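Local coordinates for propionate kinase (Francisella tularensis subsp. tularensis, PDB 3KHY), which probably catalyses reversible phosphoryl transfer between ATP and acetate or a similar short carboxylate such as propionate, with magnesium or manganese as cofactor, at residues 86-91 with 169-174; 140-145 with 174-179. All blocks are in the same frame, centred on the assembly; numbering follows the deposited sequence.

Contact 1 of 2, residues 86-91 with 169-174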
loop_
_atom_site.group_PDB
_atom_site.type_symbol
_atom_site.label_atom_id
_atom_site.label_comp_id
_atom_site.label_asym_id
_atom_site.label_seq_id
_atom_site.Cartn_x
_atom_site.Cartn_y
_atom_site.Cartn_z
ATOM N N VAL A 86 11.067 17.726 15.418
ATOM C CA VAL A 86 9.662 17.965 15.162
ATOM C C VAL A 86 9.181 16.877 14.212
ATOM O O VAL A 86 9.730 16.715 13.127
ATOM C CB VAL A 86 9.427 19.359 14.553
ATOM C CG1 VAL A 86 7.971 19.523 14.139
ATOM C CG2 VAL A 86 9.824 20.441 15.560
ATOM N N VAL A 87 8.163 16.127 14.618
ATOM C CA VAL A 87 7.741 14.961 13.847
ATOM C C VAL A 87 7.107 15.303 12.500
ATOM O O VAL A 87 7.301 14.576 11.527
ATOM C CB VAL A 87 6.827 14.017 14.681
ATOM C CG1 VAL A 87 7.563 13.546 15.942
ATOM C CG2 VAL A 87 5.535 14.715 15.065
ATOM N N HIS A 88 6.369 16.409 12.408
ATOM C CA HIS A 88 5.682 16.703 11.149
ATOM C C HIS A 88 5.720 18.174 10.739
ATOM O O HIS A 88 5.199 19.031 11.449
ATOM C CB HIS A 88 4.235 16.208 11.202
ATOM C CG HIS A 88 3.707 15.740 9.883
ATOM N ND1 HIS A 88 3.687 16.540 8.765
ATOM C CD2 HIS A 88 3.175 14.552 9.506
ATOM C CE1 HIS A 88 3.159 15.873 7.754
ATOM N NE2 HIS A 88 2.839 14.662 8.178
ATOM N N GLY A 89 6.331 18.452 9.584
ATOM C CA GLY A 89 6.421 19.808 9.046
ATOM C C GLY A 89 5.617 20.056 7.776
ATOM O O GLY A 89 5.802 21.078 7.095
ATOM N N GLY A 90 4.723 19.126 7.448
ATOM C CA GLY A 90 3.849 19.271 6.291
ATOM C C GLY A 90 4.620 19.628 5.034
ATOM O O GLY A 90 5.749 19.175 4.836
ATOM N N GLN A 91 4.018 20.455 4.189
ATOM C CA GLN A 91 4.697 20.918 2.984
ATOM C C GLN A 91 5.438 22.228 3.211
ATOM O O GLN A 91 6.080 22.744 2.302
ATOM C CB GLN A 91 3.713 21.056 1.821
ATOM C CG GLN A 91 3.232 19.720 1.280
ATOM C CD GLN A 91 2.506 19.864 -0.040
ATOM O OE1 GLN A 91 1.291 20.073 -0.072
ATOM N NE2 GLN A 91 3.248 19.760 -1.139
ATOM N N ARG A 169 -1.634 13.733 1.620
ATOM C CA ARG A 169 -0.668 13.147 0.674
ATOM C C ARG A 169 0.332 12.346 1.503
ATOM O O ARG A 169 0.302 12.386 2.733
ATOM C CB ARG A 169 0.092 14.241 -0.090
ATOM C CG ARG A 169 0.924 15.119 0.853
ATOM C CD ARG A 169 1.399 16.440 0.258
ATOM N NE ARG A 169 2.424 16.301 -0.777
ATOM C CZ ARG A 169 2.257 16.668 -2.048
ATOM N NH1 ARG A 169 1.093 17.183 -2.432
ATOM N NH2 ARG A 169 3.247 16.519 -2.941
ATOM N N LYS A 170 1.213 11.618 0.829
ATOM C CA LYS A 170 2.294 10.940 1.512
ATOM C C LYS A 170 3.359 11.952 1.941
ATOM O O LYS A 170 3.833 12.737 1.114
ATOM C CB LYS A 170 2.920 9.904 0.580
ATOM C CG LYS A 170 4.175 9.235 1.172
ATOM C CD LYS A 170 4.718 8.190 0.212
ATOM C CE LYS A 170 3.940 6.893 0.397
ATOM N NZ LYS A 170 4.559 5.761 -0.295
ATOM N N TYR A 171 3.715 11.942 3.227
ATOM C CA TYR A 171 4.854 12.720 3.737
ATOM C C TYR A 171 6.026 11.834 4.149
ATOM O O TYR A 171 7.177 12.259 4.095
ATOM C CB TYR A 171 4.445 13.568 4.952
ATOM C CG TYR A 171 3.444 14.631 4.604
ATOM C CD1 TYR A 171 3.850 15.835 4.052
ATOM C CD2 TYR A 171 2.087 14.425 4.800
ATOM C CE1 TYR A 171 2.926 16.818 3.701
ATOM C CE2 TYR A 171 1.162 15.401 4.461
ATOM C CZ TYR A 171 1.588 16.593 3.913
ATOM O OH TYR A 171 0.660 17.564 3.568
ATOM N N GLY A 172 5.735 10.617 4.590
ATOM C CA GLY A 172 6.776 9.746 5.115
ATOM C C GLY A 172 7.264 10.221 6.473
ATOM O O GLY A 172 6.743 11.206 7.011
ATOM N N ALA A 173 8.235 9.506 7.046
ATOM C CA ALA A 173 8.890 9.937 8.283
ATOM C C ALA A 173 10.239 9.231 8.422
ATOM O O ALA A 173 10.760 8.715 7.429
ATOM C CB ALA A 173 7.977 9.701 9.512
ATOM N N HIS A 174 10.793 9.179 9.636
ATOM C CA HIS A 174 12.181 8.747 9.826
ATOM C C HIS A 174 13.134 9.543 8.931
ATOM O O HIS A 174 14.240 9.089 8.637
ATOM C CB HIS A 174 12.351 7.254 9.506
ATOM C CG HIS A 174 11.829 6.338 10.570
ATOM N ND1 HIS A 174 11.406 5.054 10.297
ATOM C CD2 HIS A 174 11.677 6.510 11.905
ATOM C CE1 HIS A 174 11.007 4.477 11.418
ATOM N NE2 HIS A 174 11.162 5.338 12.409
HETATM O O HOH W 1 -0.872 18.700 -1.271
#

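Contact 2 of 2, residues 140-145 with 174-179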
loop_
_atom_site.group_PDB
_atom_site.type_symbol
_atom_site.label_atom_id
_atom_site.label_comp_id
_atom_site.label_asym_id
_atom_site.label_seq_id
_atom_site.Cartn_x
_atom_site.Cartn_y
_atom_site.Cartn_z
ATOM N N VAL A 140 14.158 20.516 13.450
ATOM C CA VAL A 140 14.548 19.520 12.459
ATOM C C VAL A 140 13.392 18.531 12.302
ATOM O O VAL A 140 13.027 17.842 13.262
ATOM C CB VAL A 140 15.810 18.766 12.911
ATOM C CG1 VAL A 140 16.233 17.741 11.861
ATOM C CG2 VAL A 140 16.956 19.751 13.211
ATOM N N PHE A 141 12.832 18.457 11.099
ATOM C CA PHE A 141 11.566 17.757 10.859
ATOM C C PHE A 141 11.757 16.346 10.301
ATOM O O PHE A 141 12.522 16.156 9.356
ATOM C CB PHE A 141 10.706 18.573 9.885
ATOM C CG PHE A 141 10.556 20.014 10.277
ATOM C CD1 PHE A 141 9.504 20.418 11.083
ATOM C CD2 PHE A 141 11.484 20.958 9.862
ATOM C CE1 PHE A 141 9.372 21.755 11.465
ATOM C CE2 PHE A 141 11.362 22.290 10.236
ATOM C CZ PHE A 141 10.302 22.688 11.039
ATOM N N ASP A 142 11.045 15.372 10.873
ATOM C CA ASP A 142 11.114 13.978 10.415
ATOM C C ASP A 142 10.589 13.839 8.991
ATOM O O ASP A 142 10.807 12.817 8.341
ATOM C CB ASP A 142 10.278 13.059 11.313
ATOM C CG ASP A 142 10.825 12.948 12.730
ATOM O OD1 ASP A 142 11.996 13.313 12.969
ATOM O OD2 ASP A 142 10.068 12.490 13.611
ATOM N N THR A 143 9.873 14.855 8.522
ATOM C CA THR A 143 9.252 14.810 7.198
ATOM C C THR A 143 10.057 15.558 6.128
ATOM O O THR A 143 9.838 15.354 4.936
ATOM C CB THR A 143 7.831 15.398 7.232
ATOM O OG1 THR A 143 7.867 16.660 7.913
ATOM C CG2 THR A 143 6.859 14.456 7.961
ATOM N N ALA A 144 10.992 16.407 6.543
ATOM C CA ALA A 144 11.658 17.317 5.594
ATOM C C ALA A 144 12.411 16.597 4.469
ATOM O O ALA A 144 12.308 16.982 3.298
ATOM C CB ALA A 144 12.600 18.254 6.333
ATOM N N PHE A 145 13.173 15.564 4.828
ATOM C CA PHE A 145 13.983 14.822 3.853
ATOM C C PHE A 145 13.154 14.315 2.668
ATOM O O PHE A 145 13.637 14.265 1.539
ATOM C CB PHE A 145 14.716 13.647 4.534
ATOM C CG PHE A 145 15.714 12.941 3.629
ATOM C CD1 PHE A 145 16.749 13.652 3.034
ATOM C CD2 PHE A 145 15.640 11.568 3.416
ATOM C CE1 PHE A 145 17.676 13.013 2.215
ATOM C CE2 PHE A 145 16.564 10.915 2.593
ATOM C CZ PHE A 145 17.584 11.658 1.986
ATOM N N HIS A 174 10.793 9.179 9.636
ATOM C CA HIS A 174 12.181 8.747 9.826
ATOM C C HIS A 174 13.134 9.543 8.931
ATOM O O HIS A 174 14.240 9.089 8.637
ATOM C CB HIS A 174 12.351 7.254 9.506
ATOM C CG HIS A 174 11.829 6.338 10.570
ATOM N ND1 HIS A 174 11.406 5.054 10.297
ATOM C CD2 HIS A 174 11.677 6.510 11.905
ATOM C CE1 HIS A 174 11.007 4.477 11.418
ATOM N NE2 HIS A 174 11.162 5.338 12.409
ATOM N N GLY A 175 12.706 10.719 8.490
ATOM C CA GLY A 175 13.482 11.493 7.531
ATOM C C GLY A 175 14.895 11.812 7.991
ATOM O O GLY A 175 15.833 11.779 7.200
ATOM N N THR A 176 15.054 12.109 9.275
ATOM C CA THR A 176 16.366 12.464 9.806
ATOM C C THR A 176 17.305 11.251 9.808
ATOM O O THR A 176 18.500 11.391 9.586
ATOM C CB THR A 176 16.228 13.097 11.206
ATOM O OG1 THR A 176 15.469 14.314 11.086
ATOM C CG2 THR A 176 17.589 13.414 11.798
ATOM N N SER A 177 16.760 10.054 10.019
ATOM C CA SER A 177 17.580 8.847 9.974
ATOM C C SER A 177 17.937 8.485 8.522
ATOM O O SER A 177 19.083 8.165 8.223
ATOM C CB SER A 177 16.871 7.693 10.682
ATOM O OG SER A 177 17.571 6.468 10.499
ATOM N N HIS A 178 16.958 8.540 7.618
ATOM C CA HIS A 178 17.235 8.280 6.207
ATOM C C HIS A 178 18.264 9.245 5.622
ATOM O O HIS A 178 19.129 8.850 4.849
ATOM C CB HIS A 178 15.942 8.288 5.382
ATOM C CG HIS A 178 15.062 7.113 5.671
ATOM N ND1 HIS A 178 15.452 5.820 5.405
ATOM C CD2 HIS A 178 13.830 7.029 6.226
ATOM C CE1 HIS A 178 14.497 4.986 5.783
ATOM N NE2 HIS A 178 13.502 5.694 6.286
ATOM N N LYS A 179 18.191 10.504 6.025
ATOM C CA LYS A 179 19.177 11.486 5.581
ATOM C C LYS A 179 20.579 11.205 6.129
ATOM O O LYS A 179 21.555 11.152 5.384
ATOM C CB LYS A 179 18.733 12.890 5.993
ATOM C CG LYS A 179 19.592 14.009 5.402
ATOM C CD LYS A 179 18.953 15.370 5.637
ATOM C CE LYS A 179 19.659 16.464 4.839
ATOM N NZ LYS A 179 20.680 17.116 5.687
HETATM O O HOH W 2 13.899 15.097 13.025
HETATM O O HOH W 3 13.505 11.317 11.651
HETATM O O HOH W 4 10.023 9.643 12.310
#

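Contact 1 of 2, residues 86-91 with 169-174
His88 and Tyr171 meet as an edge-to-face aromatic pair, the ring centroids 4.6 Å apart and the planes at 73°. The imidazole edge comes down over one face of the phenol ring near its root, with His88 CE1 3.4 Å from Tyr171 CG. Arg169 CG lies over the opposite face of that ring, which is therefore held between an imidazole edge and an aliphatic chain.

The histidine is fixed by hydrogen bonds at both nitrogens. Gly90 N donates to His88 ND1 over 3.1 Å, close to the imidazole plane, while NE2 is bonded to Leu222 O. In this actin-like (ASKHA) fold the 86-91 loop leaves strand 79-86 of the larger sheet, and 169-174 leads into helix 175-188, so the aromatic pair joins two loops far apart in sequence.

Flat polar groups stack at the outer end. The Gln91 amide lies over the Arg169 guanidinium with planes 16° apart, and Gln91 NE2 sits 3.4 Å from Arg169 CZ. A bend at chi3 (-70°) turns the guanidinium beneath the amide. One water bridges the stack, donating to Gln91 OE1 (2.8 Å) and accepting from Arg169 NH1 (2.7 Å).

Contact 2 of 2, residues 140-145 with 174-179
A strand end meets a helix start here: Val140 and Phe141 finish strand 137-141 of the larger sheet, the chain turns at Asp142, and Phe145 packs against the start of helix 175-188. The setting is the actin-like (ASKHA) fold of the acetokinase family, and the junction holds the predicted proton donor/acceptor Asp142 and the predicted transition-state stabilizer His174, which is the helix N-cap residue.

The backbones come nearest at Asp142 and Gly175, whose CA atoms are 4.5 Å apart. Gly175 N donates to Asp142 O over 2.8 Å with a bent angle of 131°, though the place of this nitrogen is less sure.

Water carries most of the remaining polar contact. One molecule donates to Val140 O and to Asp142 OD1 (2.6 Å from the water) and accepts from Thr176 OG1. A second accepts from Thr176 N and reaches Asp142 OD1 weakly; a third takes the N-H of His174 and gives a weak bond to Asp142 OD2. The carboxylate is thus linked to the helix start through three ordered waters, two of the links weak, while its OD1 also forms a salt bridge with Arg85, the predicted substrate-binding residue.

Beyond the turn the contact becomes mainly van der Waals. One face of the Phe145 ring lies against Lys179, whose CA is 3.8 Å above the ring plane over its centre, an orientation set by a chi1 of -172° that carries CG away from the backbone N. Phe145 CB touches Gly175 O, and Phe145 CD2 lies 3.8 Å from His178 CB. Lys179 continues past the ring to a salt bridge with Glu379, but its CB makes a CH-pi contact over the Phe145 face, 3.9 Å from the ring centroid and 19° off the normal.

Overall arrangement
Contacts 1 and 2 illustrate how adjoining contacts can surround a site: contact 2 holds predicted catalytic residues and contact 1 borders them. Their centres lie 8 Å apart, their segments alternate along the chain, and they share His174, which touches the partner segment in contact 2 alone. Strand pairing connects them first, Val86 N lying 2.9 Å from Val140 O in a probable hydrogen bond. A second probable bond, Gly89 N to Thr143 OG1 at 2.9 Å, ties the loop of contact 1 to the turn after Asp142. The side chain of His88 is about 7 Å from that of Asp142, placing contact 1 next to this predicted catalytic residue. The His174 ring stacks on His200, a predicted ATP-binding residue, and its ND1 is hydrogen-bonded to Ser206.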